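Local coordinates for protein PilM (Pseudomonas aeruginosa, PDB 3HG9) that is of unknown function but belongs to the PilM family, and probably takes part in the assembly of a type IV pilus, at residues 98-101 / 105-108; 18-23 / 79-84; 28-33 / 64-69. One frame throughout, in Å; residues are numbered along the deposited sequence.

Interaction 1: residues 98-101 / 105-108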
ATOM      1  N   LEU B  98      -7.301 -11.432  -4.674  1.00 49.97           N
ATOM      2  CA  LEU B  98      -5.885 -11.317  -4.335  1.00 49.14           C
ATOM      3  C   LEU B  98      -5.661 -11.703  -2.895  1.00 49.40           C
ATOM      4  O   LEU B  98      -5.890 -10.921  -1.981  1.00 50.70           O
ATOM      5  CB  LEU B  98      -5.386  -9.891  -4.532  1.00 49.23           C
ATOM      6  CG  LEU B  98      -3.887  -9.661  -4.352  1.00 48.36           C
ATOM      7  CD1 LEU B  98      -3.287 -10.213  -5.585  1.00 48.15           C
ATOM      8  CD2 LEU B  98      -3.442  -8.161  -4.136  1.00 47.32           C
ATOM      9  N   VAL B  99      -5.173 -12.904  -2.691  1.00 49.66           N
ATOM     10  CA  VAL B  99      -5.012 -13.454  -1.369  1.00 50.19           C
ATOM     11  C   VAL B  99      -3.741 -12.944  -0.687  1.00 50.62           C
ATOM     12  O   VAL B  99      -2.659 -13.416  -0.994  1.00 51.68           O
ATOM     13  CB  VAL B  99      -5.008 -15.009  -1.475  1.00 49.91           C
ATOM     14  CG1 VAL B  99      -3.795 -15.477  -2.203  1.00 50.10           C
ATOM     15  CG2 VAL B  99      -5.097 -15.678  -0.111  1.00 49.77           C
ATOM     16  N   THR B 100      -3.836 -11.995   0.232  1.00 51.47           N
ATOM     17  CA  THR B 100      -2.633 -11.651   1.024  1.00 52.72           C
ATOM     18  C   THR B 100      -2.668 -12.049   2.496  1.00 52.95           C
ATOM     19  O   THR B 100      -3.369 -11.408   3.295  1.00 52.34           O
ATOM     20  CB  THR B 100      -2.284 -10.160   0.969  1.00 53.02           C
ATOM     21  OG1 THR B 100      -1.557  -9.812   2.162  1.00 54.56           O
ATOM     22  CG2 THR B 100      -3.545  -9.289   0.870  1.00 53.38           C
ATOM     23  N   ARG B 101      -1.870 -13.058   2.851  1.00 53.65           N
ATOM     24  CA  ARG B 101      -1.811 -13.581   4.238  1.00 55.02           C
ATOM     25  C   ARG B 101      -1.390 -12.572   5.343  1.00 54.77           C
ATOM     26  O   ARG B 101      -0.390 -12.804   6.049  1.00 54.85           O
ATOM     27  CB  ARG B 101      -0.879 -14.803   4.315  1.00 55.82           C
ATOM     28  CG  ARG B 101       0.555 -14.465   4.834  1.00 58.42           C
ATOM     29  CD  ARG B 101       1.382 -13.693   3.797  1.00 62.04           C
ATOM     30  NE  ARG B 101       2.147 -14.631   2.979  1.00 66.03           N
ATOM     31  CZ  ARG B 101       3.398 -15.031   3.235  1.00 68.21           C
ATOM     32  NH1 ARG B 101       4.073 -14.544   4.292  1.00 69.82           N
ATOM     33  NH2 ARG B 101       3.977 -15.920   2.417  1.00 67.24           N
ATOM     34  N   ALA B 105      -8.183 -12.293   1.811  1.00 46.63           N
ATOM     35  CA  ALA B 105      -8.454 -12.218   0.393  1.00 45.24           C
ATOM     36  C   ALA B 105      -9.087 -10.897   0.104  1.00 45.04           C
ATOM     37  O   ALA B 105     -10.185 -10.639   0.543  1.00 45.48           O
ATOM     38  CB  ALA B 105      -9.393 -13.313   0.003  1.00 45.28           C
ATOM     39  N   THR B 106      -8.386 -10.066  -0.651  1.00 45.32           N
ATOM     40  CA  THR B 106      -8.836  -8.740  -1.018  1.00 45.47           C
ATOM     41  C   THR B 106      -9.314  -8.790  -2.488  1.00 45.80           C
ATOM     42  O   THR B 106      -8.528  -9.100  -3.420  1.00 45.07           O
ATOM     43  CB  THR B 106      -7.714  -7.662  -0.770  1.00 46.00           C
ATOM     44  OG1 THR B 106      -6.670  -7.788  -1.747  1.00 51.79           O
ATOM     45  CG2 THR B 106      -7.053  -7.813   0.576  1.00 44.36           C
ATOM     46  N   ALA B 107     -10.613  -8.527  -2.667  1.00 46.10           N
ATOM     47  CA  ALA B 107     -11.317  -8.684  -3.937  1.00 47.02           C
ATOM     48  C   ALA B 107     -11.069  -7.513  -4.869  1.00 47.55           C
ATOM     49  O   ALA B 107     -11.470  -6.376  -4.527  1.00 47.98           O
ATOM     50  CB  ALA B 107     -12.813  -8.802  -3.679  1.00 47.65           C
ATOM     51  N   ILE B 108     -10.433  -7.770  -6.032  1.00 47.34           N
ATOM     52  CA  ILE B 108     -10.120  -6.681  -6.991  1.00 47.16           C
ATOM     53  C   ILE B 108     -10.497  -6.855  -8.499  1.00 47.10           C
ATOM     54  O   ILE B 108     -10.589  -7.986  -9.023  1.00 47.55           O
ATOM     55  CB  ILE B 108      -8.613  -6.269  -6.976  1.00 47.14           C
ATOM     56  CG1 ILE B 108      -7.932  -6.555  -5.657  1.00 46.12           C
ATOM     57  CG2 ILE B 108      -8.420  -4.808  -7.455  1.00 46.25           C
ATOM     58  CD1 ILE B 108      -6.434  -6.455  -5.821  1.00 48.28           C
TER
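L98 and T106 lie side by side on adjacent antiparallel strands, and their side chains rise from the same face of the sheet. L98 N donates to T106 O at 2.9 Å. In return L98 O accepts T106 N at 3.0 Å, in a nearly straight bond of 169°. The same oxygen takes a second bond, from T106 OG1 to L98 O, at 3.2 Å. The two donors reach L98 O differently. The hydroxyl lies in the carbonyl plane on a lone pair, while the amide nitrogen stands above that plane. With chi1 at 73°, T106 OG1 sits between its own backbone N and carbonyl carbon, the crowded position, and from there it can reach across to the neighbouring strand.

The L98 side chain can be followed outward. Its CB lies 3.4 Å from T106 O and also touches T106 OG1 and I108 CD1. CG is anti to the backbone N (chi1 -174°), and from it the two methyls branch. Of these, CD2 meets I108 CD1 at 3.8 Å and lies near T106 OG1. I108 therefore brings one methyl across both the base and the tip of the leucine. L89, V120 and V122 also touch L98.

T106 CG2 meets T100 CG2 at 3.8 Å, methyl against methyl at an oblique angle. V99 and A105 form the next pair, a non-hydrogen-bonded one with CA atoms 4.1 Å apart. Their side chains occupy the other face. The backbone of V99 bonds instead to V92 on strand 88-94. The pairing belongs to the beta hairpin of strands 97-100 and 104-106, at one side of the four-stranded sheet, with 104-106 outermost within the chain.

Interaction 2: residues 18-23 / 79-84; sequences SLLLYR and AAVDTG
A helix-to-helix contact is made here by L20, on helix 12-31, with V81 in the last turn of helix 77-83 and G84 just after it. One leucine carries most of it. L20 CG is anti to the carbonyl carbon (chi1 -72°), and CD1 then continues anti to CA (chi2 180°). This extended shape sends CD1 out to the end of the second helix.

There the methyl lies against backbone. L20 CD1 is 3.5 Å from G84 O and 3.8 Å from G84 C. G84 has no side chain, and it is the first residue to leave helical geometry. On the preceding turn L20 CD1 lies 4.1 Å from V81 O. That oxygen is hydrogen-bonded to the hydroxyl of T85, a residue that L20 also touches. No hydrogen bond crosses between 18-23 and 79-84. The methyl meets mainly backbone oxygens; the side chains themselves meet loosely, with L20 CD2 and V81 CG1 4.4 Å apart.

The two helices come from distant parts of the chain, with hairpin 57-62/65-70 lying between them in sequence. V81 extends the helix pairing by touching A16, one turn earlier on helix 12-31.

L20 CD2 also covers one face of the R23 guanidinium, 4.2 Å above its plane and over its centre. R23 is held further by a salt bridge from NH2 to D88 OD1 of the second subunit. The methyl and the carboxylate should together limit how the guanidinium can turn. V90 of the second subunit packs on V81, and A121 of that subunit packs on L19.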
ATOM      1  N   SER B  18      -1.816  16.443   6.604  1.00 27.35           N
ATOM      2  CA  SER B  18      -1.273  16.338   7.977  1.00 28.17           C
ATOM      3  C   SER B  18      -1.361  14.881   8.492  1.00 28.62           C
ATOM      4  O   SER B  18      -0.378  14.304   8.986  1.00 28.20           O
ATOM      5  CB  SER B  18      -2.061  17.272   8.926  1.00 28.78           C
ATOM      6  OG  SER B  18      -2.130  18.607   8.388  1.00 25.17           O
ATOM      7  N   LEU B  19      -2.534  14.275   8.354  1.00 27.20           N
ATOM      8  CA  LEU B  19      -2.609  12.875   8.614  1.00 28.67           C
ATOM      9  C   LEU B  19      -1.428  12.111   7.935  1.00 29.19           C
ATOM     10  O   LEU B  19      -0.679  11.377   8.601  1.00 28.85           O
ATOM     11  CB  LEU B  19      -3.959  12.350   8.132  1.00 29.35           C
ATOM     12  CG  LEU B  19      -4.164  10.898   8.590  1.00 31.42           C
ATOM     13  CD1 LEU B  19      -5.655  10.718   8.939  1.00 35.59           C
ATOM     14  CD2 LEU B  19      -3.782   9.855   7.527  1.00 32.76           C
ATOM     15  N   LEU B  20      -1.255  12.281   6.622  1.00 28.55           N
ATOM     16  CA  LEU B  20      -0.268  11.433   5.895  1.00 29.12           C
ATOM     17  C   LEU B  20       1.102  11.694   6.474  1.00 30.75           C
ATOM     18  O   LEU B  20       1.944  10.768   6.706  1.00 32.77           O
ATOM     19  CB  LEU B  20      -0.272  11.739   4.398  1.00 26.59           C
ATOM     20  CG  LEU B  20      -1.566  11.152   3.968  1.00 25.01           C
ATOM     21  CD1 LEU B  20      -1.823  11.310   2.495  1.00 31.55           C
ATOM     22  CD2 LEU B  20      -1.621   9.659   4.446  1.00 23.13           C
ATOM     23  N   LEU B  21       1.309  12.962   6.757  1.00 30.67           N
ATOM     24  CA  LEU B  21       2.568  13.369   7.282  1.00 31.40           C
ATOM     25  C   LEU B  21       2.825  12.771   8.674  1.00 30.66           C
ATOM     26  O   LEU B  21       3.962  12.391   8.993  1.00 29.46           O
ATOM     27  CB  LEU B  21       2.549  14.867   7.336  1.00 32.15           C
ATOM     28  CG  LEU B  21       3.789  15.525   7.848  1.00 35.86           C
ATOM     29  CD1 LEU B  21       3.607  16.935   7.332  1.00 39.92           C
ATOM     30  CD2 LEU B  21       3.879  15.458   9.392  1.00 35.18           C
ATOM     31  N   TYR B  22       1.788  12.700   9.509  1.00 31.44           N
ATOM     32  CA  TYR B  22       1.936  12.133  10.896  1.00 30.85           C
ATOM     33  C   TYR B  22       2.171  10.649  10.776  1.00 31.26           C
ATOM     34  O   TYR B  22       3.089  10.078  11.383  1.00 29.58           O
ATOM     35  CB  TYR B  22       0.661  12.329  11.653  1.00 30.53           C
ATOM     36  CG  TYR B  22       0.645  11.871  13.078  1.00 26.56           C
ATOM     37  CD1 TYR B  22       1.105  12.689  14.095  1.00 25.20           C
ATOM     38  CD2 TYR B  22       0.029  10.659  13.428  1.00 27.83           C
ATOM     39  CE1 TYR B  22       1.052  12.244  15.478  1.00 27.18           C
ATOM     40  CE2 TYR B  22      -0.056  10.218  14.781  1.00 25.83           C
ATOM     41  CZ  TYR B  22       0.462  10.995  15.781  1.00 23.23           C
ATOM     42  OH  TYR B  22       0.343  10.552  17.079  1.00 28.04           O
ATOM     43  N   ARG B  23       1.351  10.040   9.928  1.00 32.39           N
ATOM     44  CA  ARG B  23       1.514   8.633   9.612  1.00 33.71           C
ATOM     45  C   ARG B  23       2.982   8.250   9.341  1.00 35.17           C
ATOM     46  O   ARG B  23       3.507   7.220   9.843  1.00 36.87           O
ATOM     47  CB  ARG B  23       0.638   8.204   8.405  1.00 33.42           C
ATOM     48  CG  ARG B  23       0.678   6.662   8.231  1.00 32.05           C
ATOM     49  CD  ARG B  23      -0.194   6.150   7.150  1.00 34.52           C
ATOM     50  NE  ARG B  23       0.464   6.205   5.839  1.00 34.91           N
ATOM     51  CZ  ARG B  23      -0.026   5.650   4.730  1.00 37.76           C
ATOM     52  NH1 ARG B  23      -1.172   4.990   4.805  1.00 35.54           N
ATOM     53  NH2 ARG B  23       0.620   5.766   3.539  1.00 37.56           N
ATOM     54  N   ALA B  79     -11.906  10.222   1.076  1.00 38.15           N
ATOM     55  CA  ALA B  79     -11.541  10.451  -0.299  1.00 38.17           C
ATOM     56  C   ALA B  79     -10.211  11.180  -0.343  1.00 38.59           C
ATOM     57  O   ALA B  79      -9.186  10.599  -0.729  1.00 39.04           O
ATOM     58  CB  ALA B  79     -12.618  11.230  -0.995  1.00 37.60           C
ATOM     59  N   ALA B  80     -10.210  12.435   0.102  1.00 39.13           N
ATOM     60  CA  ALA B  80      -9.030  13.300   0.019  1.00 39.04           C
ATOM     61  C   ALA B  80      -7.764  12.577   0.456  1.00 39.89           C
ATOM     62  O   ALA B  80      -6.692  12.854  -0.084  1.00 41.44           O
ATOM     63  CB  ALA B  80      -9.228  14.538   0.856  1.00 38.59           C
ATOM     64  N   VAL B  81      -7.875  11.656   1.423  1.00 39.92           N
ATOM     65  CA  VAL B  81      -6.698  10.903   1.933  1.00 39.15           C
ATOM     66  C   VAL B  81      -6.311   9.733   1.052  1.00 39.99           C
ATOM     67  O   VAL B  81      -5.136   9.441   0.882  1.00 38.76           O
ATOM     68  CB  VAL B  81      -6.971  10.274   3.312  1.00 39.01           C
ATOM     69  CG1 VAL B  81      -5.928   9.189   3.594  1.00 34.77           C
ATOM     70  CG2 VAL B  81      -6.970  11.383   4.422  1.00 37.78           C
ATOM     71  N   ASP B  82      -7.318   9.012   0.558  1.00 41.11           N
ATOM     72  CA  ASP B  82      -7.111   7.840  -0.304  1.00 42.92           C
ATOM     73  C   ASP B  82      -6.316   8.354  -1.508  1.00 43.44           C
ATOM     74  O   ASP B  82      -5.274   7.810  -1.903  1.00 43.30           O
ATOM     75  CB  ASP B  82      -8.520   7.349  -0.646  1.00 43.89           C
ATOM     76  CG  ASP B  82      -8.574   6.229  -1.648  1.00 46.22           C
ATOM     77  OD1 ASP B  82      -8.403   5.034  -1.234  1.00 50.15           O
ATOM     78  OD2 ASP B  82      -8.953   6.544  -2.819  1.00 47.27           O
ATOM     79  N   THR B  83      -6.765   9.485  -2.014  1.00 43.84           N
ATOM     80  CA  THR B  83      -6.063  10.175  -3.056  1.00 45.50           C
ATOM     81  C   THR B  83      -4.581  10.400  -2.812  1.00 45.03           C
ATOM     82  O   THR B  83      -3.776  10.016  -3.632  1.00 46.27           O
ATOM     83  CB  THR B  83      -6.733  11.517  -3.313  1.00 45.92           C
ATOM     84  OG1 THR B  83      -8.082  11.454  -2.796  1.00 48.69           O
ATOM     85  CG2 THR B  83      -6.738  11.800  -4.794  1.00 45.85           C
ATOM     86  N   GLY B  84      -4.214  11.038  -1.713  1.00 44.87           N
ATOM     87  CA  GLY B  84      -2.811  11.384  -1.499  1.00 44.49           C
ATOM     88  C   GLY B  84      -1.916  10.235  -1.098  1.00 45.17           C
ATOM     89  O   GLY B  84      -0.766  10.447  -0.704  1.00 45.16           O
TER

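Interaction 3: residues 28-33 / 64-69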
ATOM      1  N   GLU B  28       8.148   5.366  10.620  1.00 42.20           N
ATOM      2  CA  GLU B  28       9.589   5.228  10.603  1.00 44.14           C
ATOM      3  C   GLU B  28      10.183   5.099  11.978  1.00 44.63           C
ATOM      4  O   GLU B  28      11.209   4.457  12.158  1.00 45.89           O
ATOM      5  CB  GLU B  28      10.240   6.353   9.813  1.00 44.54           C
ATOM      6  CG  GLU B  28      10.403   6.043   8.296  1.00 46.61           C
ATOM      7  CD  GLU B  28      10.843   7.281   7.531  1.00 50.20           C
ATOM      8  OE1 GLU B  28      11.304   7.180   6.361  1.00 53.74           O
ATOM      9  OE2 GLU B  28      10.738   8.386   8.117  1.00 52.96           O
ATOM     10  N   TYR B  29       9.546   5.710  12.945  1.00 44.79           N
ATOM     11  CA  TYR B  29       9.871   5.462  14.295  1.00 45.46           C
ATOM     12  C   TYR B  29       9.582   3.999  14.540  1.00 46.76           C
ATOM     13  O   TYR B  29      10.410   3.327  15.141  1.00 47.11           O
ATOM     14  CB  TYR B  29       8.987   6.323  15.170  1.00 46.13           C
ATOM     15  CG  TYR B  29       9.041   6.008  16.648  1.00 46.46           C
ATOM     16  CD1 TYR B  29       8.436   4.856  17.149  1.00 46.34           C
ATOM     17  CD2 TYR B  29       9.660   6.891  17.555  1.00 48.07           C
ATOM     18  CE1 TYR B  29       8.473   4.556  18.501  1.00 50.09           C
ATOM     19  CE2 TYR B  29       9.691   6.614  18.951  1.00 47.96           C
ATOM     20  CZ  TYR B  29       9.088   5.432  19.411  1.00 50.96           C
ATOM     21  OH  TYR B  29       9.092   5.092  20.771  1.00 54.43           O
ATOM     22  N   ALA B  30       8.414   3.504  14.093  1.00 47.12           N
ATOM     23  CA  ALA B  30       8.032   2.104  14.272  1.00 48.01           C
ATOM     24  C   ALA B  30       9.193   1.145  13.960  1.00 48.99           C
ATOM     25  O   ALA B  30       9.521   0.276  14.763  1.00 49.65           O
ATOM     26  CB  ALA B  30       6.807   1.754  13.423  1.00 47.52           C
ATOM     27  N   HIS B  31       9.781   1.289  12.782  1.00 50.59           N
ATOM     28  CA  HIS B  31      11.041   0.644  12.428  1.00 52.56           C
ATOM     29  C   HIS B  31      12.149   0.924  13.494  1.00 52.90           C
ATOM     30  O   HIS B  31      12.453   0.060  14.298  1.00 53.22           O
ATOM     31  CB  HIS B  31      11.475   1.098  11.006  1.00 52.71           C
ATOM     32  CG  HIS B  31      12.751   0.465  10.523  1.00 54.99           C
ATOM     33  ND1 HIS B  31      13.987   0.760  11.069  1.00 55.28           N
ATOM     34  CD2 HIS B  31      12.980  -0.452   9.545  1.00 55.72           C
ATOM     35  CE1 HIS B  31      14.917   0.049  10.448  1.00 57.17           C
ATOM     36  NE2 HIS B  31      14.335  -0.694   9.519  1.00 55.16           N
ATOM     37  N   ALA B  32      12.729   2.132  13.471  1.00 53.85           N
ATOM     38  CA  ALA B  32      13.698   2.627  14.461  1.00 54.00           C
ATOM     39  C   ALA B  32      13.091   2.620  15.841  1.00 54.13           C
ATOM     40  O   ALA B  32      12.976   3.672  16.465  1.00 53.85           O
ATOM     41  CB  ALA B  32      14.159   4.070  14.097  1.00 53.63           C
ATOM     42  N   ASN B  33      12.680   1.425  16.275  1.00 54.89           N
ATOM     43  CA  ASN B  33      12.149   1.116  17.621  1.00 56.23           C
ATOM     44  C   ASN B  33      11.267  -0.136  17.604  1.00 56.27           C
ATOM     45  O   ASN B  33      10.087  -0.073  17.994  1.00 56.25           O
ATOM     46  CB  ASN B  33      11.396   2.287  18.274  1.00 56.89           C
ATOM     47  CG  ASN B  33      12.201   2.959  19.394  1.00 59.19           C
ATOM     48  OD1 ASN B  33      11.820   2.905  20.586  1.00 61.28           O
ATOM     49  ND2 ASN B  33      13.321   3.595  19.019  1.00 60.03           N
ATOM     50  N   GLY B  64       4.860  -4.317  14.088  1.00 42.02           N
ATOM     51  CA  GLY B  64       5.604  -3.114  13.583  1.00 40.05           C
ATOM     52  C   GLY B  64       4.930  -2.317  12.435  1.00 38.01           C
ATOM     53  O   GLY B  64       5.598  -1.602  11.693  1.00 37.10           O
ATOM     54  N   THR B  65       3.607  -2.438  12.316  1.00 37.03           N
ATOM     55  CA  THR B  65       2.806  -1.705  11.356  1.00 36.51           C
ATOM     56  C   THR B  65       2.122  -0.568  12.103  1.00 37.86           C
ATOM     57  O   THR B  65       1.683  -0.762  13.266  1.00 38.39           O
ATOM     58  CB  THR B  65       1.611  -2.508  10.859  1.00 36.94           C
ATOM     59  OG1 THR B  65       0.442  -2.042  11.545  1.00 33.12           O
ATOM     60  CG2 THR B  65       1.786  -4.024  11.020  1.00 32.90           C
ATOM     61  N   SER B  66       1.950   0.585  11.453  1.00 36.80           N
ATOM     62  CA  SER B  66       1.307   1.678  12.165  1.00 35.88           C
ATOM     63  C   SER B  66       0.055   2.248  11.490  1.00 34.91           C
ATOM     64  O   SER B  66      -0.092   2.174  10.300  1.00 34.09           O
ATOM     65  CB  SER B  66       2.314   2.773  12.525  1.00 35.55           C
ATOM     66  OG  SER B  66       3.301   2.843  11.532  1.00 36.38           O
ATOM     67  N   TYR B  67      -0.833   2.841  12.299  1.00 33.76           N
ATOM     68  CA  TYR B  67      -2.015   3.468  11.811  1.00 31.81           C
ATOM     69  C   TYR B  67      -2.111   4.916  12.283  1.00 33.02           C
ATOM     70  O   TYR B  67      -1.761   5.230  13.422  1.00 33.74           O
ATOM     71  CB  TYR B  67      -3.184   2.729  12.374  1.00 30.77           C
ATOM     72  CG  TYR B  67      -3.018   1.247  12.453  1.00 28.62           C
ATOM     73  CD1 TYR B  67      -3.917   0.409  11.811  1.00 30.38           C
ATOM     74  CD2 TYR B  67      -2.003   0.669  13.188  1.00 25.51           C
ATOM     75  CE1 TYR B  67      -3.818  -1.004  11.895  1.00 27.87           C
ATOM     76  CE2 TYR B  67      -1.885  -0.720  13.260  1.00 23.01           C
ATOM     77  CZ  TYR B  67      -2.798  -1.556  12.622  1.00 24.36           C
ATOM     78  OH  TYR B  67      -2.679  -2.974  12.683  1.00 28.67           O
ATOM     79  N   ALA B  68      -2.629   5.797  11.444  1.00 32.41           N
ATOM     80  CA  ALA B  68      -2.928   7.152  11.900  1.00 32.81           C
ATOM     81  C   ALA B  68      -4.406   7.379  11.641  1.00 33.34           C
ATOM     82  O   ALA B  68      -4.860   7.018  10.550  1.00 34.15           O
ATOM     83  CB  ALA B  68      -2.069   8.181  11.094  1.00 32.20           C
ATOM     84  N   PHE B  69      -5.168   7.911  12.603  1.00 33.24           N
ATOM     85  CA  PHE B  69      -6.611   7.986  12.426  1.00 33.67           C
ATOM     86  C   PHE B  69      -7.304   9.178  13.040  1.00 35.55           C
ATOM     87  O   PHE B  69      -7.011   9.576  14.158  1.00 34.74           O
ATOM     88  CB  PHE B  69      -7.296   6.717  12.943  1.00 32.79           C
ATOM     89  CG  PHE B  69      -6.915   6.322  14.347  1.00 31.47           C
ATOM     90  CD1 PHE B  69      -7.732   6.673  15.435  1.00 25.80           C
ATOM     91  CD2 PHE B  69      -5.758   5.544  14.571  1.00 30.41           C
ATOM     92  CE1 PHE B  69      -7.400   6.295  16.726  1.00 27.44           C
ATOM     93  CE2 PHE B  69      -5.388   5.153  15.864  1.00 28.99           C
ATOM     94  CZ  PHE B  69      -6.223   5.534  16.973  1.00 26.85           C
TER
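A30 and S66 point their CB atoms toward each other's segment, so helix and strand meet through two small side chains. The A30 methyl is the meeting point. A30 CB lies 4.0 Å from G64 O and 4.1 Å from S66 OG. It therefore rests against one backbone oxygen and one hydroxyl, with no hydrogen bond across the segments. S66 OG lies between the backbone N and the carbonyl carbon of its own residue. Its chi1 of 33° is well short of a staggered value. From this position the hydroxyl is the part of S66 that approaches the alanine.

The backbones can come close because so little side chain separates them. The CA atoms of A30 and G64 are 5.8 Å apart. G64 has no side chain and contributes its carbonyl oxygen.

The fold element is a helix laid against a two-stranded antiparallel hairpin. Helix 12-31 supplies A30 from its last turn. Strands 57-62 and 65-70 form the hairpin, and G64 lies in its turn. I61 of the first strand touches both A30 and S66. Beside that turn, T65 turns its CB away from the helix, and its OG1 is hydrogen-bonded to A62 O.

Side chains alternate along strand 65-70. S66 packs on the helix at L26, and A68 on Y22 and R23, a turn earlier. Y67 and F69 instead pack on P111 and I114 of the second subunit, and T65 on E124 at the start of that subunit's apparent tag. Residues 66-69 also pair with an antiparallel strand of that subunit, which carries the sheet across the interface. The H31 ring meets that of H126, a histidine of the second subunit's C-terminal tag, with the planes at about 60°.

How the interactions relate
Interactions 2 and 3 are neighbours that share helix 12-31, with centres 15 Å apart. They touch where A68 CB packs 3.8 Å from R23 CB and 4.0 Å from Y22 CD2. Interaction 1 stands apart in the four-stranded sheet, with its centre 23 Å from each of the others. Its nearest atoms are about 12 Å from interaction 2 and 10 Å from interaction 3. All three reach the second subunit. T100 and R101 of interaction 1 pack on D82 and A79 of that subunit, residues of its 79-84 segment. A nickel ion lies about 9 Å from G84, and one lies about 11 Å from the side chain of A30.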